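Chitin oligosaccahride binding protein NagB1 (Paenibacillus sp. FPU-7, PDB 7EHP) binds chitin oligosaccharides such as N,N'-diacetylchitobiose and triacetylchitotriose as an extracellular solute-binding protein, probably handing them to an ABC-type importer. Local coordinates at residues K97-Q102 with A325-D330; V3-T8 with P62-L67; A231-R236 with A253-I258; G154-A159 with Y215-S220; E363-C368 with D384-V389. All blocks are in the same frame, centred on the assembly; numbering follows the deposited sequence.

Interactions 1 and 2 lie about 22 Å apart between centres, on the side of the chain that holds the N-terminal strand. Interactions 3 and 4 have centres about 16 Å apart, and interaction 5 packs two C-terminal helices about 25 Å from interaction 4. Interactions 2 and 4 reach the same mixed sheet on opposite sides of the chain's centre. Along the chain interaction 2 closes first, and interaction 1 then spans a long loop within which interactions 4 and 3 both fall, before interaction 5 ends the series. Interactions 3 and 4 meet directly: Arg236 O lies 3.0 Å from Val156 N, probably a hydrogen bond. This nesting is consistent with the two-lobed fold of periplasmic-binding-protein relatives, whose chain crosses repeatedly between lobes.

Interaction 1 of 5, residues K97-Q102 with A325-D330; sequences KFPNLQ and AMKLSD
Over one face of the Phe98 ring lies the methyl end of Met326, its CE 4.1 Å from the ring centroid in a CH-pi contact; the sulfur SD stands obliquely, making this a Met-aromatic pair. Water 1 sits at the ring edge, in its plane, and joins the two loops by accepting from Asn100 N and donating to Ala325 O. The thioether bends at its last torsion (chi3 77°), which turns CE back over the ring beside CZ. Backbone and lysine bonds fasten the other end: Lys327 N donates to Lys97 O at 2.9 Å, nearly straight at 164°, and Lys97 NZ reaches Lys327 O at 3.2 Å after its chain bends at chi3 and chi4. Met326 CB also rests 3.2 Å from Lys97 O. Pro99 packs beside them, with CD 3.3 Å from Ala325 O and 3.8 Å from Lys327 CG, the proline and lysine side chains sliding past each other in opposite directions. Met326 and Phe98 are buried, whereas Lys327 and Pro99 are exposed. Around them, Phe98 leans on Leu113 of strand 109-125, Pro99 and Ala325 touch Tyr282 of strand 277-288, and Gln313 of helix 310-320 accepts from Met326 N.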
# COMPACT_ATOMS: atom_id res chain seq x y z
N LYS A 97 -4.57 -17.82 -13.07
CA LYS A 97 -5.65 -16.99 -12.58
C LYS A 97 -5.10 -15.75 -11.86
O LYS A 97 -5.88 -14.91 -11.39
CB LYS A 97 -6.60 -17.83 -11.70
CG LYS A 97 -7.84 -17.14 -11.09
CD LYS A 97 -8.80 -18.14 -10.37
CE LYS A 97 -9.91 -18.73 -11.27
NZ LYS A 97 -11.03 -17.76 -11.51
N PHE A 98 -3.76 -15.59 -11.80
CA PHE A 98 -3.09 -14.38 -11.33
C PHE A 98 -2.63 -13.54 -12.51
O PHE A 98 -1.65 -13.92 -13.18
CB PHE A 98 -1.88 -14.74 -10.46
CG PHE A 98 -2.22 -15.26 -9.10
CD1 PHE A 98 -2.49 -14.40 -8.06
CD2 PHE A 98 -2.20 -16.62 -8.85
CE1 PHE A 98 -2.78 -14.88 -6.80
CE2 PHE A 98 -2.48 -17.11 -7.59
CZ PHE A 98 -2.77 -16.25 -6.57
N PRO A 99 -3.25 -12.41 -12.80
CA PRO A 99 -2.75 -11.58 -13.92
C PRO A 99 -1.32 -11.08 -13.74
O PRO A 99 -0.66 -10.76 -14.74
CB PRO A 99 -3.77 -10.44 -13.99
CG PRO A 99 -4.50 -10.47 -12.67
CD PRO A 99 -4.54 -11.91 -12.28
N ASN A 100 -0.79 -11.04 -12.51
CA ASN A 100 0.48 -10.36 -12.29
C ASN A 100 1.12 -10.86 -11.01
O ASN A 100 0.66 -10.54 -9.90
CB ASN A 100 0.26 -8.84 -12.25
CG ASN A 100 1.55 -8.05 -12.32
OD1 ASN A 100 2.61 -8.51 -11.89
ND2 ASN A 100 1.46 -6.84 -12.85
N LEU A 101 2.19 -11.65 -11.15
CA LEU A 101 3.01 -12.09 -10.03
C LEU A 101 4.42 -11.52 -10.08
O LEU A 101 5.33 -12.06 -9.43
CB LEU A 101 3.07 -13.63 -10.00
CG LEU A 101 1.76 -14.39 -9.89
CD1 LEU A 101 1.97 -15.90 -10.10
CD2 LEU A 101 1.14 -14.10 -8.53
N GLN A 102 4.64 -10.44 -10.85
CA GLN A 102 5.99 -9.98 -11.15
C GLN A 102 6.76 -9.56 -9.89
O GLN A 102 7.96 -9.85 -9.77
CB GLN A 102 5.93 -8.82 -12.15
CG GLN A 102 5.61 -9.24 -13.59
CD GLN A 102 5.15 -8.08 -14.46
OE1 GLN A 102 5.60 -6.93 -14.30
NE2 GLN A 102 4.24 -8.36 -15.39
N ALA A 325 -6.80 -9.50 -6.53
CA ALA A 325 -5.55 -9.77 -7.21
C ALA A 325 -5.69 -10.85 -8.29
O ALA A 325 -4.80 -10.97 -9.13
CB ALA A 325 -4.47 -10.18 -6.21
N MET A 326 -6.78 -11.62 -8.29
CA MET A 326 -6.98 -12.69 -9.28
C MET A 326 -8.07 -12.34 -10.28
O MET A 326 -8.82 -11.37 -10.12
CB MET A 326 -7.28 -14.04 -8.59
CG MET A 326 -6.49 -14.31 -7.31
SD MET A 326 -7.02 -15.73 -6.31
CE MET A 326 -6.35 -17.09 -7.22
N LYS A 327 -8.14 -13.13 -11.35
CA LYS A 327 -9.19 -12.97 -12.35
C LYS A 327 -10.51 -13.51 -11.82
O LYS A 327 -10.57 -14.63 -11.32
CB LYS A 327 -8.81 -13.69 -13.65
CG LYS A 327 -7.44 -13.32 -14.21
CD LYS A 327 -7.46 -13.25 -15.75
CE LYS A 327 -6.06 -13.03 -16.36
NZ LYS A 327 -5.20 -14.25 -16.32
N LEU A 328 -11.57 -12.69 -11.92
CA LEU A 328 -12.88 -13.01 -11.37
C LEU A 328 -13.92 -13.23 -12.47
O LEU A 328 -13.80 -12.68 -13.58
CB LEU A 328 -13.38 -11.90 -10.43
CG LEU A 328 -13.04 -12.04 -8.95
CD1 LEU A 328 -11.56 -12.18 -8.73
CD2 LEU A 328 -13.55 -10.83 -8.21
N SER A 329 -14.95 -14.01 -12.14
CA SER A 329 -16.02 -14.32 -13.09
C SER A 329 -17.10 -13.23 -13.09
O SER A 329 -17.57 -12.82 -14.16
CB SER A 329 -16.67 -15.67 -12.77
OG SER A 329 -15.81 -16.77 -13.03
N ASP A 330 -17.48 -12.75 -11.91
CA ASP A 330 -18.65 -11.89 -11.75
C ASP A 330 -18.26 -10.47 -11.36
O ASP A 330 -18.49 -9.54 -12.14
CB ASP A 330 -19.60 -12.52 -10.72
CG ASP A 330 -20.99 -11.93 -10.75
OD1 ASP A 330 -21.13 -10.72 -11.04
OD2 ASP A 330 -21.97 -12.68 -10.51
O HOH W 1 -2.09 -11.29 -9.86

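Interaction 2 of 5, residues V3-T8 with P62-L67; sequences VSLRHT and PKIFDL
Ser4 and Lys63 open a tight parallel strand pairing: Lys63 N donates to Ser4 OG at 2.9 Å, and one residue on, Ile64 N donates to Ser4 O. The serine hydroxyl stands between its own backbone N and carbonyl carbon (chi1 43°), which turns OG to the backbone of 62-67 and brings it 3.4 Å from Pro62 CA. Replacing Ser4 by alanine would probably leave Lys63 N without the hydroxyl acceptor that ties it to strand 3-7. Further along, Arg6 N gives Ile64 O a short, straight bond of 2.7 Å at 169°, and Asp66 N donates to Arg6 O. On one side of the strands Leu5 CG meets Ile64 CG2 at 4.0 Å. On the other, Pro62 CG sits over the centre of the Arg6 guanidinium, 3.5 Å above its plane, while Phe65 CB touches Arg6 CB. Two bends in the arginine chain, at chi2 and chi3, fold the group back over the proline; Glu40 and Glu55 then hold it by salt bridges and Asn47 by a hydrogen bond. The pairing is looser and wetter at Thr8, whose side chain is about 5 Å from the bound sugar: water 2 accepts from Thr8 N and donates to Asp66 OD2 at 2.7 Å, and Asn284 engages Asp66 OD1. Strand 3-7 also pairs with strand 37-41, and strand 64-68 with strand 277-288, whose Tyr286 packs on Leu5 and Ile64; helix 15-31 touches His7 and Ile64, and helix 44-58 touches Arg6 and Phe65, consistent with an alpha/beta lobe of a solute-binding protein.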
# COMPACT_ATOMS: atom_id res chain seq x y z
N VAL A 3 0.99 -24.22 13.68
CA VAL A 3 1.33 -23.66 12.37
C VAL A 3 1.04 -22.16 12.44
O VAL A 3 -0.13 -21.76 12.53
CB VAL A 3 0.56 -24.32 11.23
CG1 VAL A 3 0.64 -23.44 9.98
CG2 VAL A 3 1.13 -25.71 10.93
N SER A 4 2.09 -21.34 12.41
CA SER A 4 1.95 -19.91 12.64
C SER A 4 1.53 -19.19 11.37
O SER A 4 2.03 -19.47 10.27
CB SER A 4 3.27 -19.33 13.15
OG SER A 4 4.36 -19.87 12.43
N LEU A 5 0.59 -18.25 11.53
CA LEU A 5 0.06 -17.46 10.42
C LEU A 5 0.19 -16.00 10.83
O LEU A 5 -0.63 -15.50 11.59
CB LEU A 5 -1.39 -17.82 10.10
CG LEU A 5 -1.88 -17.46 8.69
CD1 LEU A 5 -3.24 -18.11 8.36
CD2 LEU A 5 -1.94 -15.97 8.44
N ARG A 6 1.21 -15.32 10.31
CA ARG A 6 1.47 -13.93 10.65
C ARG A 6 0.69 -13.01 9.71
O ARG A 6 0.82 -13.10 8.48
CB ARG A 6 2.96 -13.63 10.58
CG ARG A 6 3.30 -12.13 10.55
CD ARG A 6 3.28 -11.52 11.94
NE ARG A 6 4.05 -12.30 12.92
CZ ARG A 6 5.38 -12.36 12.98
NH1 ARG A 6 6.15 -11.68 12.13
NH2 ARG A 6 5.94 -13.11 13.92
N HIS A 7 -0.11 -12.12 10.28
CA HIS A 7 -0.90 -11.18 9.50
C HIS A 7 -0.82 -9.81 10.15
O HIS A 7 -0.39 -9.66 11.30
CB HIS A 7 -2.36 -11.64 9.42
CG HIS A 7 -3.05 -11.57 10.75
ND1 HIS A 7 -3.65 -10.42 11.21
CD2 HIS A 7 -3.16 -12.48 11.75
CE1 HIS A 7 -4.13 -10.64 12.42
NE2 HIS A 7 -3.85 -11.88 12.77
N THR A 8 -1.29 -8.79 9.42
CA THR A 8 -1.25 -7.43 9.93
C THR A 8 -2.64 -6.85 10.16
O THR A 8 -2.77 -5.63 10.30
CB THR A 8 -0.46 -6.53 8.98
OG1 THR A 8 -1.12 -6.48 7.72
CG2 THR A 8 0.95 -7.07 8.78
N PRO A 62 7.68 -16.94 10.56
CA PRO A 62 6.46 -17.74 10.72
C PRO A 62 6.33 -18.70 9.56
O PRO A 62 7.06 -18.62 8.57
CB PRO A 62 5.35 -16.69 10.73
CG PRO A 62 6.06 -15.41 11.13
CD PRO A 62 7.35 -15.52 10.38
N LYS A 63 5.37 -19.64 9.67
CA LYS A 63 5.19 -20.58 8.56
C LYS A 63 4.45 -19.92 7.40
O LYS A 63 4.76 -20.16 6.23
CB LYS A 63 4.47 -21.84 9.04
CG LYS A 63 5.27 -22.67 10.09
CD LYS A 63 6.74 -22.82 9.67
CE LYS A 63 7.61 -23.57 10.69
NZ LYS A 63 7.42 -23.11 12.10
N ILE A 64 3.49 -19.05 7.71
CA ILE A 64 2.76 -18.26 6.73
C ILE A 64 2.81 -16.81 7.21
O ILE A 64 2.60 -16.56 8.40
CB ILE A 64 1.30 -18.73 6.59
CG1 ILE A 64 1.23 -20.23 6.25
CG2 ILE A 64 0.53 -17.88 5.56
CD1 ILE A 64 -0.09 -20.88 6.67
N PHE A 65 3.11 -15.86 6.32
CA PHE A 65 3.36 -14.50 6.80
C PHE A 65 3.01 -13.44 5.76
O PHE A 65 3.27 -13.61 4.57
CB PHE A 65 4.83 -14.30 7.22
CG PHE A 65 5.81 -14.99 6.32
CD1 PHE A 65 6.26 -14.38 5.15
CD2 PHE A 65 6.31 -16.25 6.64
CE1 PHE A 65 7.18 -15.01 4.32
CE2 PHE A 65 7.22 -16.88 5.83
CZ PHE A 65 7.66 -16.27 4.67
N ASP A 66 2.44 -12.35 6.25
CA ASP A 66 2.23 -11.17 5.42
C ASP A 66 3.57 -10.73 4.82
O ASP A 66 4.52 -10.44 5.55
CB ASP A 66 1.62 -10.07 6.28
CG ASP A 66 1.18 -8.88 5.47
OD1 ASP A 66 2.04 -8.26 4.79
OD2 ASP A 66 -0.03 -8.57 5.50
N LEU A 67 3.64 -10.69 3.49
CA LEU A 67 4.90 -10.47 2.78
C LEU A 67 4.69 -9.46 1.66
O LEU A 67 3.62 -9.45 1.05
CB LEU A 67 5.43 -11.80 2.21
CG LEU A 67 6.63 -11.74 1.27
CD1 LEU A 67 7.88 -11.45 2.09
CD2 LEU A 67 6.76 -13.04 0.46
O HOH W 2 -2.28 -9.44 6.60

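Interaction 3 of 5, residues A231-R236 with A253-I258; sequences AFREGR and AGKTKI
Ile258 packs its CG1-CD1 branch against backbone carbonyl oxygens: CD1 reaches Phe232 O at 3.2 Å and CG1 lies 3.5 Å from Arg233 O, at the end of the helix. The isoleucine holds CG1 between its backbone N and carbonyl carbon (chi1 60°), which points CD1 at that end. Flat-group packing follows, with Lys255 CD off-centre over one face of the Arg233 guanidinium. Among charged groups, Asp13 forms salt bridges with both Arg233 and Lys255, so the two cations share one carboxylate, and Ala249 O accepts a further hydrogen bond from Arg233 NH1. Within 231-236, Arg236 NH2 makes a salt bridge to Glu234 OE1 at 3.1 Å, in the guanidinium plane. Water 3, at the edge of the Arg233 guanidinium in its plane, accepts from Arg233 NE at 3.1 Å and bonds weakly to Lys255 O. Lys257 crosses Glu234 obliquely, its CD 3.1 Å from Glu234 O. Backbone bonds end the helix in a Schellman motif with Gly235 as C-prime: Arg236 N bonds Ala231 O and Gly235 N bonds Phe232 O. The contact thus lays the loop before strand 262-265 against the end of helix 225-233, with Phe232 touching Phe123 and Ile258 touching Asn125 of strand 109-125.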
# COMPACT_ATOMS: atom_id res chain seq x y z
N ALA A 231 -10.54 11.43 10.30
CA ALA A 231 -10.85 12.80 9.90
C ALA A 231 -11.67 12.81 8.62
O ALA A 231 -12.68 13.51 8.52
CB ALA A 231 -9.57 13.62 9.72
N PHE A 232 -11.25 12.00 7.63
CA PHE A 232 -11.99 11.95 6.38
C PHE A 232 -13.39 11.37 6.57
O PHE A 232 -14.38 11.93 6.09
CB PHE A 232 -11.21 11.15 5.34
CG PHE A 232 -11.89 11.08 4.02
CD1 PHE A 232 -12.05 12.24 3.25
CD2 PHE A 232 -12.41 9.88 3.55
CE1 PHE A 232 -12.69 12.19 2.02
CE2 PHE A 232 -13.06 9.81 2.33
CZ PHE A 232 -13.19 10.98 1.55
N ARG A 233 -13.50 10.22 7.24
CA ARG A 233 -14.81 9.59 7.31
C ARG A 233 -15.77 10.35 8.22
O ARG A 233 -16.99 10.23 8.06
CB ARG A 233 -14.67 8.12 7.74
CG ARG A 233 -14.76 7.86 9.23
CD ARG A 233 -14.47 6.38 9.52
NE ARG A 233 -14.34 6.14 10.96
CZ ARG A 233 -13.65 5.15 11.50
NH1 ARG A 233 -12.99 4.28 10.73
NH2 ARG A 233 -13.60 5.03 12.82
N GLU A 234 -15.25 11.14 9.15
CA GLU A 234 -16.09 11.97 9.99
C GLU A 234 -16.39 13.33 9.37
O GLU A 234 -16.95 14.20 10.04
CB GLU A 234 -15.45 12.12 11.38
CG GLU A 234 -15.51 10.83 12.22
CD GLU A 234 -14.52 10.77 13.41
OE1 GLU A 234 -13.92 11.81 13.78
OE2 GLU A 234 -14.35 9.67 13.98
N GLY A 235 -16.03 13.54 8.11
CA GLY A 235 -16.43 14.74 7.39
C GLY A 235 -15.66 15.99 7.70
O GLY A 235 -16.12 17.09 7.37
N ARG A 236 -14.49 15.88 8.33
CA ARG A 236 -13.70 17.06 8.65
C ARG A 236 -12.71 17.43 7.56
O ARG A 236 -12.16 18.54 7.59
CB ARG A 236 -12.95 16.86 9.97
CG ARG A 236 -13.89 16.61 11.13
CD ARG A 236 -13.17 16.62 12.44
NE ARG A 236 -12.85 15.26 12.87
CZ ARG A 236 -11.61 14.79 12.91
NH1 ARG A 236 -10.61 15.59 12.53
NH2 ARG A 236 -11.37 13.55 13.31
N ALA A 253 -22.00 1.59 8.34
CA ALA A 253 -22.57 1.52 9.68
C ALA A 253 -22.59 2.87 10.40
O ALA A 253 -22.68 3.93 9.77
CB ALA A 253 -21.82 0.49 10.52
N GLY A 254 -22.52 2.82 11.73
CA GLY A 254 -22.57 4.00 12.57
C GLY A 254 -21.21 4.55 12.93
O GLY A 254 -20.97 4.96 14.07
N LYS A 255 -20.30 4.54 11.97
CA LYS A 255 -19.04 5.26 12.06
C LYS A 255 -18.94 6.41 11.08
O LYS A 255 -18.32 7.43 11.39
CB LYS A 255 -17.87 4.32 11.76
CG LYS A 255 -17.57 3.31 12.80
CD LYS A 255 -16.54 2.39 12.23
CE LYS A 255 -16.24 1.27 13.17
NZ LYS A 255 -15.67 0.10 12.47
N THR A 256 -19.56 6.24 9.92
CA THR A 256 -19.30 7.05 8.74
C THR A 256 -20.51 7.94 8.48
O THR A 256 -21.59 7.46 8.13
CB THR A 256 -19.02 6.14 7.55
OG1 THR A 256 -17.91 5.29 7.86
CG2 THR A 256 -18.72 6.98 6.29
N LYS A 257 -20.32 9.25 8.68
CA LYS A 257 -21.34 10.22 8.30
C LYS A 257 -21.66 10.13 6.81
O LYS A 257 -22.83 10.15 6.41
CB LYS A 257 -20.84 11.63 8.62
CG LYS A 257 -20.50 11.85 10.08
CD LYS A 257 -19.88 13.22 10.29
CE LYS A 257 -19.61 13.46 11.78
NZ LYS A 257 -18.64 12.49 12.33
N ILE A 258 -20.62 9.98 5.99
CA ILE A 258 -20.61 10.42 4.61
C ILE A 258 -20.42 9.24 3.66
O ILE A 258 -19.72 9.35 2.64
CB ILE A 258 -19.50 11.47 4.43
CG1 ILE A 258 -18.15 10.84 4.80
CG2 ILE A 258 -19.76 12.70 5.30
CD1 ILE A 258 -16.95 11.53 4.20
O HOH W 3 -15.60 7.67 13.33

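Interaction 4 of 5, residues G154-A159 with Y215-S220; sequences GFVPFA and YLQEGS
Gln217 swings CG opposite its backbone N (chi1 173°) and then runs on extended, which carries its OE1 to 3.6 Å from Ala159 CA. The backbone itself sets Gln217 CB 3.7 Å from Val156 CG1, and the two side chains cross at about a right angle. Phe158 places its ring beside its own backbone N (chi1 -77°), which turns the ring's edge to Tyr215 O, in the ring plane. That same carbonyl accepts from Phe158 N at 2.8 Å, and Gln217 N answers by donating to Phe158 O at 3.1 Å. These two bonds make a single bridge centred on Phe158 and Leu216. Pro157 wedges in beside it, its CB 3.2 Å from Tyr215 O and its CG 3.9 Å from Tyr215 CD1, while Leu216 CD2 rests on Phe158 CB. From Gln217 to Ser220 the chain makes a type II beta turn, and Gln217 OE1 accepts from Phe160 N. The bridge joins the loop after helix 198-213 to strand 156-159, which pairs with strand 237-243; Tyr215 packs on Met144 and Ala147 of helix 140-152, and Leu216 on Leu210 of helix 198-213.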
# COMPACT_ATOMS: atom_id res chain seq x y z
N GLY A 154 -13.38 26.05 6.48
CA GLY A 154 -13.15 25.29 7.69
C GLY A 154 -12.89 23.81 7.51
O GLY A 154 -12.84 23.09 8.51
N PHE A 155 -12.71 23.34 6.29
CA PHE A 155 -12.35 21.94 6.05
C PHE A 155 -10.84 21.79 5.97
O PHE A 155 -10.15 22.67 5.48
CB PHE A 155 -13.00 21.44 4.77
CG PHE A 155 -14.50 21.42 4.83
CD1 PHE A 155 -15.16 20.43 5.54
CD2 PHE A 155 -15.25 22.40 4.21
CE1 PHE A 155 -16.54 20.41 5.61
CE2 PHE A 155 -16.63 22.39 4.29
CZ PHE A 155 -17.28 21.39 4.98
N VAL A 156 -10.34 20.68 6.50
CA VAL A 156 -8.96 20.29 6.19
C VAL A 156 -8.92 19.86 4.73
O VAL A 156 -9.76 19.04 4.31
CB VAL A 156 -8.50 19.16 7.12
CG1 VAL A 156 -7.16 18.60 6.68
CG2 VAL A 156 -8.42 19.65 8.55
N PRO A 157 -8.04 20.40 3.89
CA PRO A 157 -8.00 19.95 2.50
C PRO A 157 -7.65 18.46 2.38
O PRO A 157 -8.42 17.69 1.79
CB PRO A 157 -6.92 20.84 1.88
CG PRO A 157 -7.05 22.12 2.70
CD PRO A 157 -7.16 21.57 4.10
N PHE A 158 -6.51 18.04 2.92
CA PHE A 158 -6.08 16.65 2.87
C PHE A 158 -5.97 16.14 4.30
O PHE A 158 -5.05 16.53 5.03
CB PHE A 158 -4.72 16.49 2.17
CG PHE A 158 -4.77 16.56 0.68
CD1 PHE A 158 -5.18 15.48 -0.07
CD2 PHE A 158 -4.33 17.71 0.01
CE1 PHE A 158 -5.22 15.55 -1.46
CE2 PHE A 158 -4.34 17.78 -1.38
CZ PHE A 158 -4.79 16.70 -2.11
N ALA A 159 -6.89 15.26 4.71
CA ALA A 159 -6.69 14.49 5.94
C ALA A 159 -5.35 13.77 5.85
O ALA A 159 -5.03 13.17 4.82
CB ALA A 159 -7.83 13.48 6.13
N TYR A 215 -2.40 22.68 3.46
CA TYR A 215 -3.33 21.83 2.72
C TYR A 215 -3.20 20.37 3.14
O TYR A 215 -4.20 19.64 3.18
CB TYR A 215 -3.08 21.98 1.22
CG TYR A 215 -3.42 23.36 0.68
CD1 TYR A 215 -4.08 24.28 1.46
CD2 TYR A 215 -3.09 23.71 -0.63
CE1 TYR A 215 -4.41 25.53 0.98
CE2 TYR A 215 -3.42 24.96 -1.12
CZ TYR A 215 -4.08 25.86 -0.31
OH TYR A 215 -4.41 27.10 -0.79
N LEU A 216 -1.99 19.92 3.41
CA LEU A 216 -1.79 18.71 4.19
C LEU A 216 -2.05 19.05 5.65
O LEU A 216 -1.53 20.05 6.15
CB LEU A 216 -0.37 18.19 4.00
CG LEU A 216 -0.19 17.41 2.70
CD1 LEU A 216 1.29 17.24 2.37
CD2 LEU A 216 -0.87 16.03 2.82
N GLN A 217 -2.86 18.24 6.32
CA GLN A 217 -3.34 18.53 7.67
C GLN A 217 -2.21 18.92 8.62
O GLN A 217 -1.26 18.16 8.82
CB GLN A 217 -4.08 17.32 8.20
CG GLN A 217 -4.49 17.45 9.65
CD GLN A 217 -5.68 16.59 9.96
OE1 GLN A 217 -5.88 15.55 9.33
NE2 GLN A 217 -6.48 17.01 10.93
N GLU A 218 -2.35 20.09 9.24
CA GLU A 218 -1.34 20.57 10.17
C GLU A 218 -1.37 19.77 11.47
O GLU A 218 -2.41 19.27 11.89
CB GLU A 218 -1.56 22.05 10.47
CG GLU A 218 -1.33 22.94 9.28
CD GLU A 218 -1.76 24.36 9.58
OE1 GLU A 218 -2.87 24.75 9.14
OE2 GLU A 218 -0.99 25.06 10.28
N GLY A 219 -0.21 19.68 12.12
CA GLY A 219 -0.07 18.89 13.33
C GLY A 219 -0.02 17.39 13.11
O GLY A 219 -0.25 16.63 14.05
N SER A 220 0.29 16.94 11.89
CA SER A 220 0.11 15.54 11.52
C SER A 220 1.13 14.61 12.15
O SER A 220 0.86 13.40 12.25
CB SER A 220 0.16 15.39 9.99
OG SER A 220 1.48 15.56 9.50

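Interaction 5 of 5, residues E363-C368 with D384-V389; sequences ETLEMC and DKMQKV
Met386 SD settles against the backbone of Leu365, 3.5 Å from its N, while its methyl CE touches Leu365 CB at 3.8 Å and the sulfur also meets Thr364 CG2 at 3.8 Å. Leu365 and Met386 cross at about a right angle, and the methionine bends at both chi2 and chi3, each near -57°, curling its end against the facing helix. Next to it, Thr364 turns OG1 to 3.6 Å from Val389 CG1 and lays CG2 against Val389 CG2. Cys368 SG meets the aliphatic part of Lys385, 3.8 Å from its CG, which also lies beside Thr364 CG2. No hydrogen bond joins the two helices here; van der Waals packing carries the contact. Without the thioether of Met386, as with an alanine here, a gap would probably open beside Leu365 and Thr364. In the next shell, Thr364 OG1 hydrogen-bonds to Lys360 O one turn earlier, which fixes the rotation of its branches, and backbone bonds such as Cys368 N to Thr364 O set the spacing of the contact residues. Farther out, Trp195 and Val361 touch Met386, Trp176 of helix 165-180 covers part of Leu365, and Met377, in the loop connecting the two helices, meets Cys368. The axes of the two segments run nearly antiparallel at 167°, with a closest approach of 9.9 Å, and only a short connection separates helix 359-373 from helix 379-396: the arrangement is a helical hairpin that closes the C-terminal end of the chain.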
# COMPACT_ATOMS: atom_id res chain seq x y z
N GLU A 363 13.60 3.64 4.79
CA GLU A 363 13.64 4.11 6.17
C GLU A 363 14.13 5.56 6.25
O GLU A 363 13.59 6.38 7.00
CB GLU A 363 14.54 3.20 7.01
CG GLU A 363 14.61 3.62 8.46
CD GLU A 363 15.59 2.79 9.29
OE1 GLU A 363 16.81 2.95 9.11
OE2 GLU A 363 15.12 2.00 10.13
N THR A 364 15.15 5.89 5.46
CA THR A 364 15.70 7.24 5.46
C THR A 364 14.69 8.25 4.91
O THR A 364 14.57 9.36 5.43
CB THR A 364 16.99 7.23 4.65
OG1 THR A 364 17.87 6.26 5.23
CG2 THR A 364 17.63 8.63 4.59
N LEU A 365 13.96 7.87 3.86
CA LEU A 365 12.94 8.77 3.33
C LEU A 365 11.88 9.05 4.38
O LEU A 365 11.45 10.20 4.55
CB LEU A 365 12.30 8.19 2.07
CG LEU A 365 11.28 9.12 1.42
CD1 LEU A 365 11.98 10.45 1.03
CD2 LEU A 365 10.63 8.46 0.20
N GLU A 366 11.44 8.01 5.11
CA GLU A 366 10.48 8.20 6.20
C GLU A 366 10.99 9.22 7.22
O GLU A 366 10.30 10.20 7.54
CB GLU A 366 10.21 6.87 6.90
CG GLU A 366 9.22 6.00 6.18
CD GLU A 366 9.28 4.54 6.62
OE1 GLU A 366 8.51 3.74 6.05
OE2 GLU A 366 10.07 4.20 7.52
N MET A 367 12.20 9.01 7.72
CA MET A 367 12.72 9.90 8.75
C MET A 367 12.93 11.31 8.20
O MET A 367 12.64 12.29 8.89
CB MET A 367 14.01 9.34 9.33
CG MET A 367 13.90 7.86 9.72
SD MET A 367 15.39 7.18 10.49
CE MET A 367 16.43 6.80 9.07
N CYS A 368 13.43 11.42 6.97
CA CYS A 368 13.64 12.73 6.36
C CYS A 368 12.32 13.47 6.18
O CYS A 368 12.26 14.68 6.40
CB CYS A 368 14.35 12.58 5.02
SG CYS A 368 16.12 12.34 5.22
N ASP A 384 19.70 15.74 -0.55
CA ASP A 384 21.12 15.49 -0.29
C ASP A 384 21.31 14.20 0.50
O ASP A 384 22.16 13.35 0.16
CB ASP A 384 21.72 16.66 0.49
CG ASP A 384 22.06 17.85 -0.39
OD1 ASP A 384 21.97 17.75 -1.63
OD2 ASP A 384 22.38 18.90 0.20
N LYS A 385 20.54 14.04 1.58
CA LYS A 385 20.66 12.85 2.42
C LYS A 385 20.12 11.61 1.70
O LYS A 385 20.73 10.53 1.77
CB LYS A 385 19.92 13.10 3.73
CG LYS A 385 19.86 11.90 4.65
CD LYS A 385 21.24 11.52 5.17
CE LYS A 385 21.11 10.52 6.32
NZ LYS A 385 22.40 9.87 6.68
N MET A 386 18.99 11.75 1.00
CA MET A 386 18.46 10.62 0.23
C MET A 386 19.48 10.12 -0.77
O MET A 386 19.66 8.90 -0.93
CB MET A 386 17.17 11.01 -0.49
CG MET A 386 16.00 11.19 0.46
SD MET A 386 15.77 9.68 1.42
CE MET A 386 15.54 8.50 0.09
N GLN A 387 20.18 11.03 -1.46
CA GLN A 387 21.09 10.55 -2.49
C GLN A 387 22.30 9.86 -1.88
O GLN A 387 22.76 8.84 -2.40
CB GLN A 387 21.52 11.68 -3.42
CG GLN A 387 22.35 11.15 -4.60
CD GLN A 387 21.62 10.08 -5.39
OE1 GLN A 387 20.38 10.04 -5.43
NE2 GLN A 387 22.38 9.20 -6.05
N LYS A 388 22.83 10.39 -0.77
CA LYS A 388 23.98 9.73 -0.15
C LYS A 388 23.61 8.32 0.28
O LYS A 388 24.35 7.37 0.02
CB LYS A 388 24.49 10.54 1.04
CG LYS A 388 25.25 11.79 0.60
CD LYS A 388 25.89 12.55 1.75
CE LYS A 388 26.50 13.86 1.25
NZ LYS A 388 27.67 13.64 0.33
N VAL A 389 22.45 8.15 0.93
CA VAL A 389 22.02 6.82 1.35
C VAL A 389 21.78 5.94 0.13
O VAL A 389 22.10 4.75 0.14
CB VAL A 389 20.78 6.92 2.25
CG1 VAL A 389 20.20 5.54 2.53
CG2 VAL A 389 21.16 7.59 3.54